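Local atomic coordinates of putative metalloprotease II (Bacteroides fragilis, PDB entry 4ON1), a protein that binds zinc and probably acts as a metalloendopeptidase, an extracellular protein-cutting enzyme related to fragilysin. Residues H218-Q223 with I285-G290. Residues are numbered along the deposited sequence; the frame is centred on the assembly and turned at random.
Sequences HDITSQ and ILLRDG
Ile220, on helix 217-230, meets Leu287, on strand 284-288, through one methyl of each: CG2 of Ile220 lies 3.7 Å from CD1 of Leu287. Leu287 projects from the strand toward the helix, and with CG anti to its carbonyl carbon (chi1 -56°) and an extended end it carries CD1 to the isoleucine. The beta-branched partner offers a second surface, its CG1 standing 4.1 Å from the same CD1 of Leu287. Both residues are buried, and their branched, apolar ends pack helix against sheet without polar groups needing partners. The Leu287 side chain is about 12 Å from that of the zinc ligand His334.

Beside it the contact turns polar. OD2 of Asp219 and OD2 of Asp289 are 4.2 Å apart, their carboxylate planes only 18° from parallel. One water donates to both. Aspartate suits each place because its second oxygen serves a hydroxyl: Asp219 OD1 is hydrogen-bonded to Ser326 OG, and Asp289 OD1 to Tyr121 OH. No hydrogen bond runs directly between 218-223 and 285-290; methyl contact and a shared water, which reaches Asp289 just past the strand end, make the link. The water's two protons would ease the repulsion between the acids, and their proximity may raise the pKa of one.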
loop_
_atom_site.group_PDB
_atom_site.type_symbol
_atom_site.label_atom_id
_atom_site.label_comp_id
_atom_site.label_asym_id
_atom_site.label_seq_id
_atom_site.Cartn_x
_atom_site.Cartn_y
_atom_site.Cartn_z
ATOM N N HIS A 218 -5.115 4.553 6.597
ATOM C CA HIS A 218 -5.036 3.104 6.429
ATOM C C HIS A 218 -4.821 2.696 4.970
ATOM O O HIS A 218 -4.267 1.636 4.698
ATOM C CB HIS A 218 -6.301 2.429 6.958
ATOM C CG HIS A 218 -7.500 2.664 6.101
ATOM N ND1 HIS A 218 -8.256 3.814 6.179
ATOM C CD2 HIS A 218 -8.053 1.912 5.120
ATOM C CE1 HIS A 218 -9.236 3.751 5.297
ATOM N NE2 HIS A 218 -9.135 2.608 4.638
ATOM N N ASP A 219 -5.289 3.514 4.030
ATOM C CA ASP A 219 -5.030 3.239 2.616
ATOM C C ASP A 219 -3.535 3.310 2.300
ATOM O O ASP A 219 -3.007 2.473 1.571
ATOM C CB ASP A 219 -5.785 4.219 1.712
ATOM C CG ASP A 219 -7.239 3.828 1.510
ATOM O OD1 ASP A 219 -7.550 2.618 1.586
ATOM O OD2 ASP A 219 -8.066 4.729 1.257
ATOM N N ILE A 220 -2.859 4.312 2.851
ATOM C CA ILE A 220 -1.430 4.476 2.607
ATOM C C ILE A 220 -0.658 3.245 3.066
ATOM O O ILE A 220 0.192 2.723 2.339
ATOM C CB ILE A 220 -0.891 5.735 3.308
ATOM C CG1 ILE A 220 -1.585 6.975 2.735
ATOM C CG2 ILE A 220 0.616 5.855 3.124
ATOM C CD1 ILE A 220 -1.262 8.265 3.475
ATOM N N THR A 221 -0.952 2.772 4.274
ATOM C CA THR A 221 -0.222 1.624 4.796
ATOM C C THR A 221 -0.707 0.321 4.150
ATOM O O THR A 221 0.047 -0.641 4.072
ATOM C CB THR A 221 -0.309 1.545 6.324
ATOM O OG1 THR A 221 -1.674 1.650 6.741
ATOM C CG2 THR A 221 0.504 2.707 6.943
ATOM N N SER A 222 -1.946 0.292 3.663
ATOM C CA SER A 222 -2.381 -0.847 2.845
ATOM C C SER A 222 -1.607 -0.894 1.523
ATOM O O SER A 222 -1.220 -1.971 1.071
ATOM C CB SER A 222 -3.884 -0.797 2.555
ATOM O OG SER A 222 -4.642 -0.980 3.736
ATOM N N GLN A 223 -1.372 0.267 0.911
ATOM C CA GLN A 223 -0.542 0.326 -0.295
ATOM C C GLN A 223 0.888 -0.128 -0.000
ATOM O O GLN A 223 1.514 -0.818 -0.810
ATOM C CB GLN A 223 -0.512 1.740 -0.872
ATOM C CG GLN A 223 -1.853 2.267 -1.390
ATOM C CD GLN A 223 -2.141 1.818 -2.809
ATOM O OE1 GLN A 223 -1.226 1.466 -3.553
ATOM N NE2 GLN A 223 -3.409 1.861 -3.202
ATOM N N ILE A 285 7.375 9.681 -3.390
ATOM C CA ILE A 285 6.111 9.448 -4.070
ATOM C C ILE A 285 5.001 10.315 -3.490
ATOM O O ILE A 285 4.769 10.316 -2.280
ATOM C CB ILE A 285 5.701 7.963 -4.010
ATOM C CG1 ILE A 285 6.765 7.094 -4.684
ATOM C CG2 ILE A 285 4.386 7.740 -4.745
ATOM C CD1 ILE A 285 7.580 6.295 -3.705
ATOM N N LEU A 286 4.332 11.071 -4.362
ATOM C CA LEU A 286 3.204 11.911 -3.959
ATOM C C LEU A 286 1.914 11.100 -3.923
ATOM O O LEU A 286 1.581 10.407 -4.893
ATOM C CB LEU A 286 3.040 13.094 -4.921
ATOM C CG LEU A 286 1.918 14.081 -4.589
ATOM C CD1 LEU A 286 2.249 14.860 -3.319
ATOM C CD2 LEU A 286 1.679 15.038 -5.755
ATOM N N LEU A 287 1.174 11.212 -2.822
ATOM C CA LEU A 287 -0.027 10.410 -2.629
ATOM C C LEU A 287 -1.309 11.239 -2.541
ATOM O O LEU A 287 -1.391 12.211 -1.788
ATOM C CB LEU A 287 0.109 9.560 -1.357
ATOM C CG LEU A 287 1.330 8.633 -1.272
ATOM C CD1 LEU A 287 1.315 7.846 0.042
ATOM C CD2 LEU A 287 1.336 7.683 -2.446
ATOM N N ARG A 288 -2.316 10.833 -3.308
ATOM C CA ARG A 288 -3.648 11.428 -3.221
ATOM C C ARG A 288 -4.677 10.321 -3.285
ATOM O O ARG A 288 -4.369 9.212 -3.727
ATOM C CB ARG A 288 -3.888 12.428 -4.347
ATOM C CG ARG A 288 -3.777 11.788 -5.727
ATOM C CD ARG A 288 -4.475 12.600 -6.802
ATOM N NE ARG A 288 -4.085 14.007 -6.782
ATOM C CZ ARG A 288 -4.457 14.892 -7.702
ATOM N NH1 ARG A 288 -5.206 14.507 -8.726
ATOM N NH2 ARG A 288 -4.069 16.157 -7.602
ATOM N N ASP A 289 -5.894 10.597 -2.833
ATOM C CA ASP A 289 -6.926 9.577 -2.926
ATOM C C ASP A 289 -7.406 9.420 -4.367
ATOM O O ASP A 289 -7.753 8.322 -4.794
ATOM C CB ASP A 289 -8.107 9.898 -2.025
ATOM C CG ASP A 289 -9.144 8.807 -2.046
ATOM O OD1 ASP A 289 -10.236 9.031 -2.598
ATOM O OD2 ASP A 289 -8.851 7.709 -1.535
ATOM N N GLY A 290 -7.420 10.526 -5.105
ATOM C CA GLY A 290 -7.946 10.551 -6.454
ATOM C C GLY A 290 -6.978 10.094 -7.528
ATOM O O GLY A 290 -6.064 9.310 -7.276
HETATM O O HOH W 1 -7.035 6.955 0.130
#